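PDB 6ORI: EF0056 from Enterococcus faecalis, which is a cell-surface protein of unknown molecular function, with probable immunoglobulin-like domains and probably linked to biofilm formation. Local coordinates for residues A[212-220]-A[391-399]; A[274-284]-A[299-309]. One frame throughout, in Å; residues are numbered along the deposited sequence.

In the fold
Interactions 1 and 2 sit on the two edges of the same antiparallel five-stranded sheet. In interaction 2, strand 277-284 pairs with the edge strand 300-304; at the other edge, interaction 1 sets strand 211-221 against strand 394-398, the last strand of a separate four-stranded sheet. The one contact therefore extends a sheet while the other joins two sheets. Their centres lie about 17 Å apart and their nearest atoms about 10 Å apart, so they do not touch. Along the chain, interaction 2 is nested inside the loop closed by interaction 1. The calcium ion belongs near interaction 1: the Tyr397 side chain is about 8 Å from it, and Leu400 and Asp402, just beyond 391-399, help bind it.

Interaction 1: A[212-220]-A[391-399]; sequences KHGSVNTKY and NTYGTGYYY
Tyr398 and Thr218 meet where strands 212-220 and 394-398 run side by side, nearly parallel at 22°. With CG anti to its backbone N (chi1 -165°), the Tyr398 ring reaches along the neighbouring strand. Its CB lies 4.1 Å from Thr218 OG1, and CD2 brings the ring edge to 3.5 Å from the same oxygen. CE2 then passes Tyr220 N, and CZ nears Tyr220 CB. At the tip, OH lies 3.4 Å from Tyr220 CB and donates, in the ring plane, to a water that also accepts from Tyr220 N. Thr218 OG1 itself donates to Tyr397 O at 2.8 Å, approaching from 37° above the carbonyl plane; Ser15 OG is a second partner of that carbonyl. Beyond this bond, waters do much of the joining. One takes the N-H of Thr395 and donates to Gly214 O, and another accepts from Val216 N at 2.9 Å and donates to Thr395 O. Gly214 and Gly394 have no side chain to hold the backbones apart, and the CA atoms of Ser215 and Gly394 come to 4.0 Å, while Val216 CG2 rests 3.5 Å from Gly394 O. Two edge strands of different sheets, linked through water rather than by a continuous run of direct backbone bonds, form what is probably the seam between the sheets of a beta-sandwich, consistent with an immunoglobulin-like domain.

Interaction 2: A[274-284]-A[299-309]; sequences VPYVSGIQMHM and GKKVADLAIER
Met282 and Ala303 are the centre of an antiparallel backbone pairing: Met282 N gives Ala303 O a nearly straight bond of 2.9 Å (178°). Met282 O receives Val302 N at 2.8 Å and, weakly, Ala303 N, so two successive residues face one and a classic bulge shifts the register. Met284 and Lys300 exchange backbone bonds beyond the bulge, and on its other side Leu305 N donates to Ile280 O.

The apolar contacts gather mainly around Ile280, Met282 and Leu305. Leu305 CD1 packs 3.8 Å from Met282 CB, and the Leu305 and Ile280 side chains cross at about a right angle, CB against CG2. Ile280 CD1 instead meets Ile307 CG2 at 3.6 Å, and the Ile307 and Val274 side chains pass in opposite directions, CD1 against CG1. At the bulge, Val302 spreads its methyls between Met282 CG and Met284 CB, with Ile321 of strand 318-322 closing over Met282 and Leu305.

Polar groups line the other face. His283 NE2 donates to Gln281 OE1 at 2.9 Å, lying on a lone pair in the carbonyl plane, and Ser233 N also reaches that oxygen. Lys301 runs across the Gln281 amide, its CD 3.7 Å from Gln281 CD, and a bend at its last torsion (chi4 -99°) takes NZ to a salt bridge with Asp304 OD1.

Arg309 closes the far end. Its chain, extended from CG to NE, carries NH2 to Val277 O at 2.9 Å, while NH1 makes weak bonds to Val274 O and Val277 O; Ile307 CG1 lies over one guanidinium face, toward its rim. These contacts make a beta hairpin with a classic bulge and a long connection, 285-299, at the edge of the five-stranded sheet, consistent with an immunoglobulin-like sandwich.

Interaction 1: A[212-220]-A[391-399]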
loop_
_atom_site.group_PDB
_atom_site.type_symbol
_atom_site.label_atom_id
_atom_site.label_comp_id
_atom_site.label_asym_id
_atom_site.label_seq_id
_atom_site.Cartn_x
_atom_site.Cartn_y
_atom_site.Cartn_z
ATOM N N LYS A 212 -6.068 -5.928 10.079
ATOM C CA LYS A 212 -5.694 -7.015 9.212
ATOM C C LYS A 212 -4.424 -6.743 8.420
ATOM O O LYS A 212 -3.654 -7.651 8.147
ATOM C CB LYS A 212 -6.863 -7.309 8.277
ATOM C CG LYS A 212 -6.700 -8.619 7.527
ATOM C CD LYS A 212 -7.742 -8.840 6.461
ATOM C CE LYS A 212 -9.124 -8.993 7.030
ATOM N NZ LYS A 212 -9.302 -10.156 7.947
ATOM N N HIS A 213 -4.192 -5.488 8.047
ATOM C CA HIS A 213 -3.098 -5.156 7.159
ATOM C C HIS A 213 -2.804 -3.664 7.208
ATOM O O HIS A 213 -3.680 -2.848 7.466
ATOM C CB HIS A 213 -3.484 -5.571 5.729
ATOM C CG HIS A 213 -2.376 -5.503 4.727
ATOM N ND1 HIS A 213 -1.292 -6.354 4.745
ATOM C CD2 HIS A 213 -2.201 -4.696 3.659
ATOM C CE1 HIS A 213 -0.498 -6.068 3.727
ATOM N NE2 HIS A 213 -1.035 -5.078 3.046
ATOM N N GLY A 214 -1.543 -3.324 6.974
ATOM C CA GLY A 214 -1.098 -1.966 6.795
ATOM C C GLY A 214 -0.301 -1.882 5.508
ATOM O O GLY A 214 0.424 -2.811 5.144
ATOM N N SER A 215 -0.437 -0.760 4.823
ATOM C CA SER A 215 0.282 -0.523 3.597
ATOM C C SER A 215 0.684 0.929 3.536
ATOM O O SER A 215 0.094 1.779 4.190
ATOM C CB SER A 215 -0.564 -0.907 2.382
ATOM O OG SER A 215 -1.815 -0.242 2.400
ATOM N N VAL A 216 1.723 1.206 2.762
ATOM C CA VAL A 216 2.132 2.570 2.462
ATOM C C VAL A 216 2.278 2.740 0.954
ATOM O O VAL A 216 3.115 2.070 0.338
ATOM C CB VAL A 216 3.447 2.906 3.174
ATOM C CG1 VAL A 216 3.975 4.252 2.717
ATOM C CG2 VAL A 216 3.242 2.939 4.671
ATOM N N ASN A 217 1.457 3.621 0.385
ATOM C CA ASN A 217 1.534 4.023 -1.028
ATOM C C ASN A 217 2.240 5.365 -1.044
ATOM O O ASN A 217 2.136 6.145 -0.085
ATOM C CB ASN A 217 0.133 4.202 -1.632
ATOM C CG ASN A 217 -0.141 3.345 -2.909
ATOM O OD1 ASN A 217 0.258 2.196 -3.032
ATOM N ND2 ASN A 217 -0.847 3.943 -3.857
ATOM N N THR A 218 2.987 5.630 -2.096
ATOM C CA THR A 218 3.734 6.864 -2.237
ATOM C C THR A 218 3.390 7.497 -3.567
ATOM O O THR A 218 3.004 6.817 -4.525
ATOM C CB THR A 218 5.250 6.630 -2.187
ATOM O OG1 THR A 218 5.663 5.972 -3.387
ATOM C CG2 THR A 218 5.668 5.806 -0.972
ATOM N N LYS A 219 3.506 8.805 -3.619
ATOM C CA LYS A 219 3.262 9.545 -4.840
ATOM C C LYS A 219 4.048 10.837 -4.789
ATOM O O LYS A 219 4.166 11.448 -3.730
ATOM C CB LYS A 219 1.776 9.887 -4.960
ATOM C CG LYS A 219 1.415 10.601 -6.237
ATOM C CD LYS A 219 -0.019 11.071 -6.257
ATOM C CE LYS A 219 -0.291 11.806 -7.557
ATOM N NZ LYS A 219 -1.689 12.326 -7.644
ATOM N N TYR A 220 4.650 11.221 -5.896
ATOM C CA TYR A 220 5.130 12.591 -6.037
ATOM C C TYR A 220 3.975 13.484 -6.472
ATOM O O TYR A 220 3.380 13.269 -7.533
ATOM C CB TYR A 220 6.245 12.679 -7.070
ATOM C CG TYR A 220 6.552 14.115 -7.395
ATOM C CD1 TYR A 220 7.346 14.873 -6.551
ATOM C CD2 TYR A 220 6.012 14.722 -8.527
ATOM C CE1 TYR A 220 7.625 16.202 -6.840
ATOM C CE2 TYR A 220 6.279 16.044 -8.822
ATOM C CZ TYR A 220 7.083 16.776 -7.975
ATOM O OH TYR A 220 7.340 18.095 -8.270
ATOM N N ASN A 391 -0.342 -5.612 12.829
ATOM C CA ASN A 391 -0.848 -5.526 11.463
ATOM C C ASN A 391 -1.092 -4.081 11.027
ATOM O O ASN A 391 -1.857 -3.850 10.102
ATOM C CB ASN A 391 -2.078 -6.421 11.237
ATOM C CG ASN A 391 -1.706 -7.878 11.153
ATOM O OD1 ASN A 391 -0.664 -8.221 10.629
ATOM N ND2 ASN A 391 -2.554 -8.734 11.683
ATOM N N THR A 392 -0.458 -3.100 11.677
ATOM C CA THR A 392 -0.550 -1.705 11.235
ATOM C C THR A 392 0.712 -1.213 10.565
ATOM O O THR A 392 0.736 -0.091 10.096
ATOM C CB THR A 392 -0.918 -0.729 12.365
ATOM O OG1 THR A 392 0.164 -0.559 13.304
ATOM C CG2 THR A 392 -2.196 -1.154 13.064
ATOM N N TYR A 393 1.751 -2.036 10.514
ATOM C CA TYR A 393 2.987 -1.630 9.865
ATOM C C TYR A 393 2.860 -1.781 8.355
ATOM O O TYR A 393 2.468 -2.853 7.851
ATOM C CB TYR A 393 4.185 -2.441 10.388
ATOM C CG TYR A 393 5.469 -2.200 9.647
ATOM C CD1 TYR A 393 6.349 -1.211 10.049
ATOM C CD2 TYR A 393 5.783 -2.956 8.520
ATOM C CE1 TYR A 393 7.561 -1.006 9.344
ATOM C CE2 TYR A 393 6.955 -2.757 7.830
ATOM C CZ TYR A 393 7.821 -1.778 8.235
ATOM O OH TYR A 393 8.996 -1.595 7.513
ATOM N N GLY A 394 3.198 -0.726 7.636
ATOM C CA GLY A 394 3.306 -0.787 6.198
ATOM C C GLY A 394 4.644 -0.233 5.759
ATOM O O GLY A 394 5.240 0.624 6.421
ATOM N N THR A 395 5.120 -0.728 4.633
ATOM C CA THR A 395 6.324 -0.187 4.034
ATOM C C THR A 395 6.090 -0.017 2.564
ATOM O O THR A 395 5.379 -0.807 1.942
ATOM C CB THR A 395 7.565 -1.056 4.309
ATOM O OG1 THR A 395 8.729 -0.434 3.764
ATOM C CG2 THR A 395 7.422 -2.454 3.717
ATOM N N GLY A 396 6.669 1.033 2.010
ATOM C CA GLY A 396 6.470 1.342 0.615
ATOM C C GLY A 396 7.746 1.912 0.054
ATOM O O GLY A 396 8.716 2.107 0.763
ATOM N N TYR A 397 7.736 2.137 -1.250
ATOM C CA TYR A 397 8.935 2.578 -1.921
ATOM C C TYR A 397 8.592 3.661 -2.934
ATOM O O TYR A 397 7.432 3.832 -3.352
ATOM C CB TYR A 397 9.676 1.397 -2.580
ATOM C CG TYR A 397 9.116 0.966 -3.899
ATOM C CD1 TYR A 397 7.903 0.275 -3.983
ATOM C CD2 TYR A 397 9.772 1.283 -5.064
ATOM C CE1 TYR A 397 7.386 -0.100 -5.194
ATOM C CE2 TYR A 397 9.251 0.913 -6.288
ATOM C CZ TYR A 397 8.052 0.233 -6.334
ATOM O OH TYR A 397 7.533 -0.118 -7.557
ATOM N N TYR A 398 9.629 4.400 -3.316
ATOM C CA TYR A 398 9.554 5.304 -4.456
ATOM C C TYR A 398 10.728 4.966 -5.367
ATOM O O TYR A 398 11.881 4.959 -4.935
ATOM C CB TYR A 398 9.589 6.777 -4.037
ATOM C CG TYR A 398 9.159 7.665 -5.160
ATOM C CD1 TYR A 398 10.071 8.144 -6.089
ATOM C CD2 TYR A 398 7.839 7.973 -5.325
ATOM C CE1 TYR A 398 9.650 8.928 -7.147
ATOM C CE2 TYR A 398 7.419 8.761 -6.352
ATOM C CZ TYR A 398 8.318 9.220 -7.261
ATOM O OH TYR A 398 7.864 9.998 -8.304
ATOM N N TYR A 399 10.417 4.643 -6.622
ATOM C CA TYR A 399 11.397 4.134 -7.583
ATOM C C TYR A 399 12.428 5.170 -7.979
ATOM O O TYR A 399 12.085 6.330 -8.220
ATOM C CB TYR A 399 10.683 3.680 -8.847
ATOM C CG TYR A 399 11.604 3.306 -10.005
ATOM C CD1 TYR A 399 12.418 2.177 -9.942
ATOM C CD2 TYR A 399 11.613 4.054 -11.175
ATOM C CE1 TYR A 399 13.250 1.830 -10.998
ATOM C CE2 TYR A 399 12.431 3.709 -12.244
ATOM C CZ TYR A 399 13.246 2.601 -12.152
ATOM O OH TYR A 399 14.059 2.266 -13.222
HETATM O O HOH W 1 -0.872 -7.997 7.307
HETATM O O HOH W 2 3.166 -3.108 3.851
HETATM O O HOH W 3 0.477 -5.339 7.554
HETATM O O HOH W 4 4.905 1.661 -1.977
HETATM O O HOH W 5 2.700 -1.041 1.155
HETATM O O HOH W 6 4.774 9.718 -8.398
#

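Interaction 2: A[274-284]-A[299-309]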
loop_
_atom_site.group_PDB
_atom_site.type_symbol
_atom_site.label_atom_id
_atom_site.label_comp_id
_atom_site.label_asym_id
_atom_site.label_seq_id
_atom_site.Cartn_x
_atom_site.Cartn_y
_atom_site.Cartn_z
ATOM N N VAL A 274 16.136 12.738 4.037
ATOM C CA VAL A 274 15.913 13.598 5.188
ATOM C C VAL A 274 16.392 15.050 4.991
ATOM O O VAL A 274 15.630 15.964 5.235
ATOM C CB VAL A 274 16.488 12.961 6.467
ATOM C CG1 VAL A 274 16.401 13.939 7.639
ATOM C CG2 VAL A 274 15.758 11.647 6.772
ATOM N N PRO A 275 17.632 15.268 4.503
ATOM C CA PRO A 275 18.060 16.660 4.304
ATOM C C PRO A 275 17.328 17.397 3.185
ATOM O O PRO A 275 17.451 18.621 3.074
ATOM C CB PRO A 275 19.537 16.535 3.915
ATOM C CG PRO A 275 19.919 15.162 4.177
ATOM C CD PRO A 275 18.701 14.303 4.210
ATOM N N TYR A 276 16.590 16.658 2.368
ATOM C CA TYR A 276 15.825 17.243 1.265
ATOM C C TYR A 276 14.336 17.400 1.574
ATOM O O TYR A 276 13.539 17.750 0.693
ATOM C CB TYR A 276 15.992 16.392 0.020
ATOM C CG TYR A 276 17.412 16.362 -0.477
ATOM C CD1 TYR A 276 17.968 17.475 -1.083
ATOM C CD2 TYR A 276 18.205 15.245 -0.294
ATOM C CE1 TYR A 276 19.275 17.459 -1.537
ATOM C CE2 TYR A 276 19.514 15.219 -0.750
ATOM C CZ TYR A 276 20.039 16.330 -1.363
ATOM O OH TYR A 276 21.344 16.315 -1.812
ATOM N N VAL A 277 13.964 17.128 2.813
ATOM C CA VAL A 277 12.586 17.332 3.249
ATOM C C VAL A 277 12.578 18.489 4.221
ATOM O O VAL A 277 13.411 18.534 5.136
ATOM C CB VAL A 277 12.021 16.068 3.895
ATOM C CG1 VAL A 277 10.664 16.350 4.523
ATOM C CG2 VAL A 277 11.878 14.975 2.856
ATOM N N SER A 278 11.678 19.450 4.009
ATOM C CA SER A 278 11.516 20.577 4.922
ATOM C C SER A 278 10.268 20.307 5.761
ATOM O O SER A 278 10.283 19.423 6.623
ATOM C CB SER A 278 11.448 21.908 4.162
ATOM O OG SER A 278 10.351 21.975 3.270
ATOM N N GLY A 279 9.175 20.998 5.471
ATOM C CA GLY A 279 7.947 20.779 6.200
ATOM C C GLY A 279 7.405 19.377 5.989
ATOM O O GLY A 279 7.527 18.773 4.922
ATOM N N ILE A 280 6.762 18.881 7.034
ATOM C CA ILE A 280 6.083 17.594 7.006
ATOM C C ILE A 280 4.710 17.834 7.593
ATOM O O ILE A 280 4.591 18.204 8.766
ATOM C CB ILE A 280 6.822 16.514 7.808
ATOM C CG1 ILE A 280 8.254 16.401 7.301
ATOM C CG2 ILE A 280 6.089 15.179 7.699
ATOM C CD1 ILE A 280 9.157 15.611 8.191
ATOM N N GLN A 281 3.675 17.663 6.781
ATOM C CA GLN A 281 2.294 17.864 7.218
ATOM C C GLN A 281 1.590 16.549 7.419
ATOM O O GLN A 281 1.774 15.620 6.637
ATOM C CB GLN A 281 1.472 18.672 6.201
ATOM C CG GLN A 281 2.148 19.947 5.729
ATOM C CD GLN A 281 1.246 20.832 4.891
ATOM O OE1 GLN A 281 0.197 20.433 4.385
ATOM N NE2 GLN A 281 1.662 22.083 4.748
ATOM N N MET A 282 0.753 16.477 8.442
ATOM C CA MET A 282 -0.143 15.345 8.641
ATOM C C MET A 282 -1.511 15.776 8.181
ATOM O O MET A 282 -2.006 16.864 8.580
ATOM C CB MET A 282 -0.203 14.974 10.118
ATOM C CG MET A 282 -0.857 13.644 10.373
ATOM S SD MET A 282 -0.824 13.316 12.136
ATOM C CE MET A 282 -1.463 11.650 12.143
ATOM N N HIS A 283 -2.129 14.979 7.315
ATOM C CA HIS A 283 -3.495 15.242 6.882
ATOM C C HIS A 283 -4.428 14.151 7.343
ATOM O O HIS A 283 -4.061 12.969 7.336
ATOM C CB HIS A 283 -3.587 15.324 5.356
ATOM C CG HIS A 283 -2.884 16.500 4.748
ATOM N ND1 HIS A 283 -3.061 16.875 3.430
ATOM C CD2 HIS A 283 -2.015 17.391 5.276
ATOM C CE1 HIS A 283 -2.317 17.936 3.174
ATOM N NE2 HIS A 283 -1.680 18.281 4.281
ATOM N N MET A 284 -5.638 14.550 7.682
ATOM C CA MET A 284 -6.729 13.642 7.945
ATOM C C MET A 284 -7.456 13.388 6.642
ATOM O O MET A 284 -7.763 14.333 5.908
ATOM C CB MET A 284 -7.676 14.265 8.962
ATOM C CG MET A 284 -8.852 13.370 9.290
ATOM S SD MET A 284 -10.018 14.066 10.469
ATOM C CE MET A 284 -9.119 13.838 11.993
ATOM N N GLY A 299 -8.317 16.037 1.747
ATOM C CA GLY A 299 -7.751 15.972 3.082
ATOM C C GLY A 299 -7.874 17.288 3.805
ATOM O O GLY A 299 -8.321 18.287 3.251
ATOM N N LYS A 300 -7.467 17.279 5.073
ATOM C CA LYS A 300 -7.399 18.480 5.895
ATOM C C LYS A 300 -6.116 18.398 6.711
ATOM O O LYS A 300 -5.816 17.346 7.277
ATOM C CB LYS A 300 -8.620 18.545 6.818
ATOM C CG LYS A 300 -8.581 19.569 7.919
ATOM C CD LYS A 300 -9.057 18.961 9.236
ATOM C CE LYS A 300 -10.502 18.482 9.160
ATOM N NZ LYS A 300 -10.863 17.651 10.337
ATOM N N LYS A 301 -5.352 19.482 6.796
ATOM C CA LYS A 301 -4.133 19.460 7.598
ATOM C C LYS A 301 -4.481 19.488 9.074
ATOM O O LYS A 301 -5.281 20.324 9.508
ATOM C CB LYS A 301 -3.217 20.636 7.267
ATOM C CG LYS A 301 -1.947 20.631 8.084
ATOM C CD LYS A 301 -1.042 21.786 7.673
ATOM C CE LYS A 301 0.190 21.856 8.516
ATOM N NZ LYS A 301 -0.020 22.874 9.562
ATOM N N VAL A 302 -3.915 18.549 9.828
ATOM C CA VAL A 302 -4.176 18.457 11.249
ATOM C C VAL A 302 -2.944 18.668 12.112
ATOM O O VAL A 302 -3.094 18.897 13.314
ATOM C CB VAL A 302 -4.852 17.132 11.616
ATOM C CG1 VAL A 302 -6.247 17.073 11.013
ATOM C CG2 VAL A 302 -4.017 15.926 11.202
ATOM N N ALA A 303 -1.749 18.609 11.548
ATOM C CA ALA A 303 -0.537 18.862 12.331
ATOM C C ALA A 303 0.668 19.148 11.495
ATOM O O ALA A 303 0.779 18.673 10.363
ATOM C CB ALA A 303 -0.223 17.682 13.225
ATOM N N ASP A 304 1.580 19.918 12.067
ATOM C CA ASP A 304 2.966 20.009 11.626
ATOM C C ASP A 304 3.731 18.912 12.338
ATOM O O ASP A 304 3.603 18.779 13.554
ATOM C CB ASP A 304 3.554 21.356 12.038
ATOM C CG ASP A 304 2.907 22.517 11.330
ATOM O OD1 ASP A 304 2.827 22.494 10.079
ATOM O OD2 ASP A 304 2.483 23.458 12.035
ATOM N N LEU A 305 4.522 18.147 11.601
ATOM C CA LEU A 305 5.297 17.023 12.130
ATOM C C LEU A 305 6.786 17.277 12.092
ATOM O O LEU A 305 7.276 18.097 11.292
ATOM C CB LEU A 305 5.012 15.776 11.298
ATOM C CG LEU A 305 3.557 15.318 11.298
ATOM C CD1 LEU A 305 3.433 14.070 10.420
ATOM C CD2 LEU A 305 3.013 15.042 12.687
ATOM N N ALA A 306 7.526 16.544 12.919
ATOM C CA ALA A 306 8.984 16.580 12.904
ATOM C C ALA A 306 9.558 15.220 12.568
ATOM O O ALA A 306 8.892 14.182 12.709
ATOM C CB ALA A 306 9.492 17.012 14.260
ATOM N N ILE A 307 10.813 15.195 12.153
ATOM C CA ILE A 307 11.570 13.952 12.069
ATOM C C ILE A 307 12.914 14.188 12.707
ATOM O O ILE A 307 13.335 15.325 12.897
ATOM C CB ILE A 307 11.796 13.446 10.634
ATOM C CG1 ILE A 307 12.400 14.541 9.760
ATOM C CG2 ILE A 307 10.508 12.828 10.076
ATOM C CD1 ILE A 307 12.813 14.027 8.394
ATOM N N GLU A 308 13.564 13.089 13.046
ATOM C CA GLU A 308 14.870 13.104 13.685
ATOM C C GLU A 308 15.908 13.397 12.615
ATOM O O GLU A 308 16.025 12.664 11.626
ATOM C CB GLU A 308 15.135 11.744 14.310
ATOM C CG GLU A 308 16.538 11.617 14.935
ATOM C CD GLU A 308 16.787 12.685 15.970
ATOM O OE1 GLU A 308 16.095 12.661 17.004
ATOM O OE2 GLU A 308 17.651 13.568 15.756
ATOM N N ARG A 309 16.642 14.484 12.807
ATOM C CA ARG A 309 17.599 14.980 11.822
ATOM C C ARG A 309 19.048 14.985 12.301
ATOM O O ARG A 309 19.947 15.373 11.550
ATOM C CB ARG A 309 17.199 16.385 11.399
ATOM C CG ARG A 309 15.884 16.449 10.636
ATOM C CD ARG A 309 15.547 17.892 10.350
ATOM N NE ARG A 309 14.246 18.086 9.719
ATOM C CZ ARG A 309 14.018 17.933 8.419
ATOM N NH1 ARG A 309 14.964 17.524 7.597
ATOM N NH2 ARG A 309 12.817 18.171 7.941
HETATM O O HOH W 7 4.316 21.245 8.303
#